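Local coordinates for solute-binding protein (Thermoactinomyces vulgaris, PDB 2ZYO) that binds maltodextrins and cyclodextrins, is seen here with maltotetraose, and probably hands its sugars on to a membrane transporter for uptake, at residues A[133-136]-A[142-145]; A[152-157]-A[165-170]. One frame throughout, in Å; residues are numbered along the deposited sequence.

Contact 1 (A[133-136]-A[142-145]); sequences LIYN and QVPA
Apolar contacts centre on Val143, which turns its side chain toward Leu133 and Tyr135 on strand 120-136. Leu133 CD2 lies 4.0 Å from Val143 CG1. These two side chains run past each other in opposite directions, so they touch alongside through their methyl ends. The same Leu133 CD2 also approaches Pro144 CD at 4.4 Å, a looser contact with the CD carbon of the proline ring. Leu133 CG stands anti to its backbone N (chi1 -164°), which carries the branched end out to the loop.

A CH-pi contact joins Val143 to Tyr135. Val143 CG1 sits over one ring face, 3.9 Å from the centroid of the Tyr135 ring and displaced toward the rim. The nearest ring atom is Tyr135 CE2, 3.6 Å from Val143 CG1. The two side chains cross at about a right angle. Chi1 of 62° puts the Tyr135 ring between its own backbone N and carbonyl carbon, and the carbonyl O of Leu133 lies in the ring plane at its edge. One methyl group thus serves both the leucine and the tyrosine.

Polar contacts do not hold the segments together, as no hydrogen bond crosses between them. Within the loop, Gln142 NE2 makes a weak bond to Val143 O at 3.4 Å. Strand 133-136 spends its backbone bonds on both neighbouring strands, 242-247 and 262-265. Leu133 and Pro144 both also touch Leu150 of helix 147-157, and Val143 also rests on Ala265.

The arrangement is a strand-to-helix connection folded back over its own strand. It belongs to one alpha/beta domain of the periplasmic binding protein fold, and Val143, helped by Pro144, packs on the strand just before helix 147-157 begins.

Contact 2 (A[152-157]-A[165-170]); sequences QYAKAN and YGVLFE
The Tyr153 ring meets Gly166 and Val167 mainly along its CD2-CE2 side. The carbonyl O of Gly166 lies at the ring edge, in plane, 3.5 Å from Tyr153 CE2. Val167 CG2 is also at the edge, 3.8 Å from Tyr153 CD2. Gly166 CA approaches obliquely, 3.5 Å from Tyr153 CE2. The side-chain amide of Asn157, one helical turn on, covers one face of the ring. The Tyr165 side chain leaves its backbone away from the helix. One face of its ring carries Leu168 CD1 of its own segment, 4.2 Å above the plane.

Tyr153 reaches the strand because CG stands anti to the backbone N (chi1 -173°). Ala154 packs beside it, its CB 3.9 Å from Val167 CB. Val167 CG2 meets both the ring edge and, at 4.0 Å, Ala154 CB. An alanine in place of Tyr153 would probably leave Val167 CG2 and Gly166 CA without their ring neighbour and open a gap between helix and strand.

Gly166 lies where the backbones come closest. Asn157 CB is 3.7 Å from Gly166 CA. A CB on Gly166 would come to only 2.8 Å from Asn157 CB, a clash, so the bare backbone lets the helix end settle here. Just past the helix, the Asn158 side chain bonds to Gly166 N and Val167 O and ties the corner of the strand. Tyr153 also rests on Ala243 of strand 242-247.

Here a helix leads through a short loop into the next strand and packs against the corner at Gly166 and Val167. Strand 165-169 pairs in parallel with 242-247, as expected of an alpha/beta domain in the periplasmic binding protein fold. Its far end leads to the sugar pocket: Glu170 OE1 is hydrogen-bonded to the pocket residue Asn173.

Contact 1 and contact 2 follow each other along the chain, with centres 11 Å apart and no direct touch. Helix 147-157 connects them: its start is reached by residues of contact 1, and its end forms contact 2. Strands 120-136 and 165-169 both pair with strand 242-247, so the two contacts reach the same sheet. Contact 1 is partly buried and joins loop to strand. Contact 2 is the more buried and joins helix to strand. Both are apolar across the interface and both use a tyrosine, by its face in contact 1 and mainly by its edge in contact 2. Tyr135 and Tyr153 also share Met140 as a neighbour.

Contact 1 (A[133-136]-A[142-145])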
ATOM      1  N   LEU A 133      -7.101  10.205   6.985  1.00  7.57           N
ATOM      2  CA  LEU A 133      -6.962  11.508   7.621  1.00  6.97           C
ATOM      3  C   LEU A 133      -6.435  11.325   9.039  1.00  8.14           C
ATOM      4  O   LEU A 133      -7.160  10.871   9.929  1.00  9.05           O
ATOM      5  CB  LEU A 133      -8.289  12.274   7.615  1.00  8.29           C
ATOM      6  CG  LEU A 133      -8.188  13.778   7.891  1.00  9.46           C
ATOM      7  CD1 LEU A 133      -7.536  14.524   6.729  1.00  9.29           C
ATOM      8  CD2 LEU A 133      -9.561  14.347   8.195  1.00 12.07           C
ATOM      9  N   ILE A 134      -5.159  11.656   9.228  1.00  7.67           N
ATOM     10  CA  ILE A 134      -4.532  11.597  10.545  1.00  8.34           C
ATOM     11  C   ILE A 134      -4.589  12.995  11.136  1.00  8.31           C
ATOM     12  O   ILE A 134      -4.163  13.957  10.497  1.00  9.80           O
ATOM     13  CB  ILE A 134      -3.064  11.123  10.467  1.00  7.91           C
ATOM     14  CG1 ILE A 134      -2.964   9.772   9.743  1.00  7.55           C
ATOM     15  CG2 ILE A 134      -2.453  11.036  11.865  1.00  9.58           C
ATOM     16  CD1 ILE A 134      -1.533   9.340   9.425  1.00  9.38           C
ATOM     17  N   TYR A 135      -5.121  13.112  12.349  1.00  8.82           N
ATOM     18  CA  TYR A 135      -5.317  14.430  12.943  1.00  8.24           C
ATOM     19  C   TYR A 135      -4.827  14.560  14.381  1.00  8.43           C
ATOM     20  O   TYR A 135      -4.715  13.574  15.109  1.00  9.75           O
ATOM     21  CB  TYR A 135      -6.774  14.901  12.789  1.00  9.93           C
ATOM     22  CG  TYR A 135      -7.831  14.051  13.469  1.00 10.29           C
ATOM     23  CD1 TYR A 135      -8.360  14.421  14.702  1.00 11.09           C
ATOM     24  CD2 TYR A 135      -8.330  12.898  12.858  1.00  8.11           C
ATOM     25  CE1 TYR A 135      -9.341  13.657  15.325  1.00 10.49           C
ATOM     26  CE2 TYR A 135      -9.312  12.128  13.472  1.00  9.83           C
ATOM     27  CZ  TYR A 135      -9.813  12.513  14.702  1.00 10.66           C
ATOM     28  OH  TYR A 135     -10.787  11.757  15.309  1.00 13.23           O
ATOM     29  N   ASN A 136      -4.505  15.796  14.755  1.00  8.43           N
ATOM     30  CA  ASN A 136      -4.080  16.137  16.100  1.00  8.92           C
ATOM     31  C   ASN A 136      -5.317  16.450  16.935  1.00  8.98           C
ATOM     32  O   ASN A 136      -6.000  17.443  16.684  1.00  9.56           O
ATOM     33  CB  ASN A 136      -3.141  17.350  16.038  1.00 10.12           C
ATOM     34  CG  ASN A 136      -2.545  17.718  17.388  1.00 11.08           C
ATOM     35  OD1 ASN A 136      -3.119  17.443  18.441  1.00 11.43           O
ATOM     36  ND2 ASN A 136      -1.390  18.370  17.354  1.00 12.79           N
ATOM     37  N   GLN A 142     -14.473  17.092  15.504  1.00 11.16           N
ATOM     38  CA  GLN A 142     -15.195  16.423  14.436  1.00 12.58           C
ATOM     39  C   GLN A 142     -14.475  16.703  13.125  1.00 12.44           C
ATOM     40  O   GLN A 142     -14.267  17.861  12.758  1.00 12.80           O
ATOM     41  CB  GLN A 142     -16.649  16.900  14.363  1.00 14.47           C
ATOM     42  CG  GLN A 142     -17.464  16.262  13.234  1.00 17.19           C
ATOM     43  CD  GLN A 142     -17.597  14.758  13.379  1.00 21.87           C
ATOM     44  OE1 GLN A 142     -17.890  14.249  14.460  1.00 22.21           O
ATOM     45  NE2 GLN A 142     -17.378  14.036  12.285  1.00 25.69           N
ATOM     46  N   VAL A 143     -14.084  15.635  12.435  1.00 12.46           N
ATOM     47  CA  VAL A 143     -13.448  15.756  11.123  1.00 13.22           C
ATOM     48  C   VAL A 143     -14.450  16.288  10.091  1.00 13.74           C
ATOM     49  O   VAL A 143     -15.652  16.054  10.227  1.00 13.65           O
ATOM     50  CB  VAL A 143     -12.824  14.411  10.646  1.00 13.87           C
ATOM     51  CG1 VAL A 143     -11.714  13.970  11.592  1.00 13.33           C
ATOM     52  CG2 VAL A 143     -13.880  13.318  10.502  1.00 15.83           C
ATOM     53  N   PRO A 144     -13.965  17.037   9.081  1.00 14.43           N
ATOM     54  CA  PRO A 144     -14.854  17.506   8.012  1.00 15.34           C
ATOM     55  C   PRO A 144     -15.634  16.364   7.355  1.00 15.39           C
ATOM     56  O   PRO A 144     -15.069  15.302   7.076  1.00 17.24           O
ATOM     57  CB  PRO A 144     -13.889  18.151   7.019  1.00 15.75           C
ATOM     58  CG  PRO A 144     -12.745  18.602   7.861  1.00 16.69           C
ATOM     59  CD  PRO A 144     -12.583  17.518   8.888  1.00 16.17           C
ATOM     60  N   ALA A 145     -16.925  16.595   7.128  1.00 15.39           N
ATOM     61  CA  ALA A 145     -17.837  15.569   6.618  1.00 13.95           C
ATOM     62  C   ALA A 145     -17.707  15.337   5.116  1.00 13.88           C
ATOM     63  O   ALA A 145     -18.059  14.265   4.616  1.00 15.76           O
ATOM     64  CB  ALA A 145     -19.276  15.928   6.968  1.00 15.94           C
TER

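Contact 2 (A[152-157]-A[165-170])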
ATOM      1  N   GLN A 152     -12.121  23.834   2.429  1.00 11.95           N
ATOM      2  CA  GLN A 152     -12.432  25.119   3.059  1.00 11.94           C
ATOM      3  C   GLN A 152     -11.615  25.304   4.338  1.00 11.97           C
ATOM      4  O   GLN A 152     -11.042  26.371   4.572  1.00 12.66           O
ATOM      5  CB  GLN A 152     -13.937  25.233   3.346  1.00 13.52           C
ATOM      6  CG  GLN A 152     -14.358  26.496   4.113  1.00 16.12           C
ATOM      7  CD  GLN A 152     -13.962  27.789   3.415  1.00 16.65           C
ATOM      8  OE1 GLN A 152     -14.022  27.894   2.190  1.00 20.47           O
ATOM      9  NE2 GLN A 152     -13.563  28.782   4.200  1.00 18.95           N
ATOM     10  N   TYR A 153     -11.557  24.248   5.149  1.00 11.63           N
ATOM     11  CA  TYR A 153     -10.757  24.224   6.371  1.00 11.20           C
ATOM     12  C   TYR A 153      -9.284  24.521   6.076  1.00 11.86           C
ATOM     13  O   TYR A 153      -8.640  25.267   6.809  1.00 10.96           O
ATOM     14  CB  TYR A 153     -10.914  22.867   7.069  1.00 12.33           C
ATOM     15  CG  TYR A 153     -10.272  22.770   8.436  1.00 13.50           C
ATOM     16  CD1 TYR A 153     -10.950  23.195   9.579  1.00 14.82           C
ATOM     17  CD2 TYR A 153      -8.995  22.233   8.591  1.00 13.72           C
ATOM     18  CE1 TYR A 153     -10.363  23.102  10.839  1.00 16.66           C
ATOM     19  CE2 TYR A 153      -8.400  22.138   9.845  1.00 16.51           C
ATOM     20  CZ  TYR A 153      -9.088  22.572  10.963  1.00 17.69           C
ATOM     21  OH  TYR A 153      -8.502  22.473  12.205  1.00 17.88           O
ATOM     22  N   ALA A 154      -8.759  23.945   4.995  1.00 10.43           N
ATOM     23  CA  ALA A 154      -7.381  24.208   4.576  1.00 11.78           C
ATOM     24  C   ALA A 154      -7.188  25.659   4.125  1.00 10.84           C
ATOM     25  O   ALA A 154      -6.222  26.312   4.521  1.00 10.58           O
ATOM     26  CB  ALA A 154      -6.960  23.241   3.480  1.00 11.91           C
ATOM     27  N   LYS A 155      -8.110  26.159   3.307  1.00 12.91           N
ATOM     28  CA  LYS A 155      -8.056  27.545   2.833  1.00 13.40           C
ATOM     29  C   LYS A 155      -8.084  28.549   3.983  1.00 14.04           C
ATOM     30  O   LYS A 155      -7.368  29.550   3.960  1.00 15.27           O
ATOM     31  CB  LYS A 155      -9.208  27.840   1.876  1.00 15.50           C
ATOM     32  CG  LYS A 155      -9.067  27.205   0.504  1.00 17.22           C
ATOM     33  CD  LYS A 155     -10.052  27.814  -0.487  1.00 17.90           C
ATOM     34  CE  LYS A 155     -11.494  27.458  -0.139  1.00 21.11           C
ATOM     35  NZ  LYS A 155     -12.470  28.052  -1.089  1.00 22.93           N
ATOM     36  N   ALA A 156      -8.912  28.268   4.985  1.00 12.72           N
ATOM     37  CA  ALA A 156      -9.074  29.167   6.125  1.00 13.01           C
ATOM     38  C   ALA A 156      -7.895  29.114   7.098  1.00 13.18           C
ATOM     39  O   ALA A 156      -7.512  30.137   7.661  1.00 13.32           O
ATOM     40  CB  ALA A 156     -10.381  28.871   6.850  1.00 14.50           C
ATOM     41  N   ASN A 157      -7.314  27.925   7.271  1.00 12.00           N
ATOM     42  CA  ASN A 157      -6.351  27.685   8.350  1.00 12.28           C
ATOM     43  C   ASN A 157      -4.876  27.533   7.951  1.00 12.33           C
ATOM     44  O   ASN A 157      -3.999  27.550   8.819  1.00 13.71           O
ATOM     45  CB  ASN A 157      -6.793  26.481   9.193  1.00 12.90           C
ATOM     46  CG  ASN A 157      -8.109  26.722   9.911  1.00 14.38           C
ATOM     47  OD1 ASN A 157      -9.109  26.056   9.640  1.00 18.95           O
ATOM     48  ND2 ASN A 157      -8.115  27.682  10.826  1.00 11.78           N
ATOM     49  N   TYR A 165      -0.725  24.840   9.804  1.00 12.50           N
ATOM     50  CA  TYR A 165      -1.629  24.345   8.769  1.00 11.72           C
ATOM     51  C   TYR A 165      -2.887  23.708   9.337  1.00 10.89           C
ATOM     52  O   TYR A 165      -2.856  23.086  10.396  1.00 12.84           O
ATOM     53  CB  TYR A 165      -0.915  23.325   7.877  1.00 12.09           C
ATOM     54  CG  TYR A 165       0.178  23.923   7.031  1.00 13.71           C
ATOM     55  CD1 TYR A 165      -0.088  24.392   5.745  1.00 14.04           C
ATOM     56  CD2 TYR A 165       1.481  24.027   7.517  1.00 14.26           C
ATOM     57  CE1 TYR A 165       0.916  24.952   4.966  1.00 14.98           C
ATOM     58  CE2 TYR A 165       2.489  24.585   6.748  1.00 14.53           C
ATOM     59  CZ  TYR A 165       2.200  25.043   5.475  1.00 15.90           C
ATOM     60  OH  TYR A 165       3.201  25.595   4.712  1.00 17.36           O
ATOM     61  N   GLY A 166      -3.993  23.875   8.618  1.00  9.81           N
ATOM     62  CA  GLY A 166      -5.204  23.111   8.882  1.00  9.12           C
ATOM     63  C   GLY A 166      -5.093  21.724   8.274  1.00  9.24           C
ATOM     64  O   GLY A 166      -5.356  20.723   8.939  1.00  9.87           O
ATOM     65  N   VAL A 167      -4.717  21.675   6.996  1.00  9.94           N
ATOM     66  CA  VAL A 167      -4.494  20.410   6.293  1.00  8.47           C
ATOM     67  C   VAL A 167      -3.207  20.508   5.480  1.00  9.19           C
ATOM     68  O   VAL A 167      -3.026  21.436   4.689  1.00  9.90           O
ATOM     69  CB  VAL A 167      -5.667  20.031   5.349  1.00  8.89           C
ATOM     70  CG1 VAL A 167      -5.498  18.597   4.841  1.00 12.44           C
ATOM     71  CG2 VAL A 167      -7.013  20.187   6.050  1.00  9.48           C
ATOM     72  N   LEU A 168      -2.324  19.536   5.686  1.00  8.68           N
ATOM     73  CA  LEU A 168      -1.046  19.479   4.991  1.00  8.78           C
ATOM     74  C   LEU A 168      -0.771  18.039   4.582  1.00  8.69           C
ATOM     75  O   LEU A 168      -0.900  17.128   5.394  1.00  9.34           O
ATOM     76  CB  LEU A 168       0.068  19.995   5.906  1.00 10.43           C
ATOM     77  CG  LEU A 168       1.527  19.923   5.450  1.00 11.77           C
ATOM     78  CD1 LEU A 168       1.789  20.816   4.244  1.00 11.82           C
ATOM     79  CD2 LEU A 168       2.435  20.314   6.607  1.00 12.31           C
ATOM     80  N   PHE A 169      -0.400  17.834   3.322  1.00  8.63           N
ATOM     81  CA  PHE A 169      -0.007  16.505   2.856  1.00  8.71           C
ATOM     82  C   PHE A 169       0.871  16.586   1.615  1.00  8.29           C
ATOM     83  O   PHE A 169       1.097  17.678   1.082  1.00  9.72           O
ATOM     84  CB  PHE A 169      -1.231  15.584   2.656  1.00  9.67           C
ATOM     85  CG  PHE A 169      -2.025  15.848   1.398  1.00  9.45           C
ATOM     86  CD1 PHE A 169      -1.958  14.961   0.324  1.00  9.97           C
ATOM     87  CD2 PHE A 169      -2.871  16.954   1.301  1.00 11.30           C
ATOM     88  CE1 PHE A 169      -2.699  15.183  -0.835  1.00 10.11           C
ATOM     89  CE2 PHE A 169      -3.616  17.184   0.143  1.00 11.78           C
ATOM     90  CZ  PHE A 169      -3.529  16.295  -0.927  1.00 10.34           C
ATOM     91  N   GLU A 170       1.373  15.433   1.175  1.00  8.71           N
ATOM     92  CA  GLU A 170       2.220  15.342  -0.013  1.00 10.68           C
ATOM     93  C   GLU A 170       1.403  15.483  -1.292  1.00 10.39           C
ATOM     94  O   GLU A 170       1.247  14.520  -2.056  1.00 11.12           O
ATOM     95  CB  GLU A 170       2.990  14.022  -0.023  1.00 12.69           C
ATOM     96  CG  GLU A 170       4.223  14.010   0.843  1.00 15.82           C
ATOM     97  CD  GLU A 170       5.120  12.832   0.531  1.00 14.89           C
ATOM     98  OE1 GLU A 170       5.651  12.767  -0.599  1.00 16.29           O
ATOM     99  OE2 GLU A 170       5.289  11.973   1.416  1.00 16.50           O
TER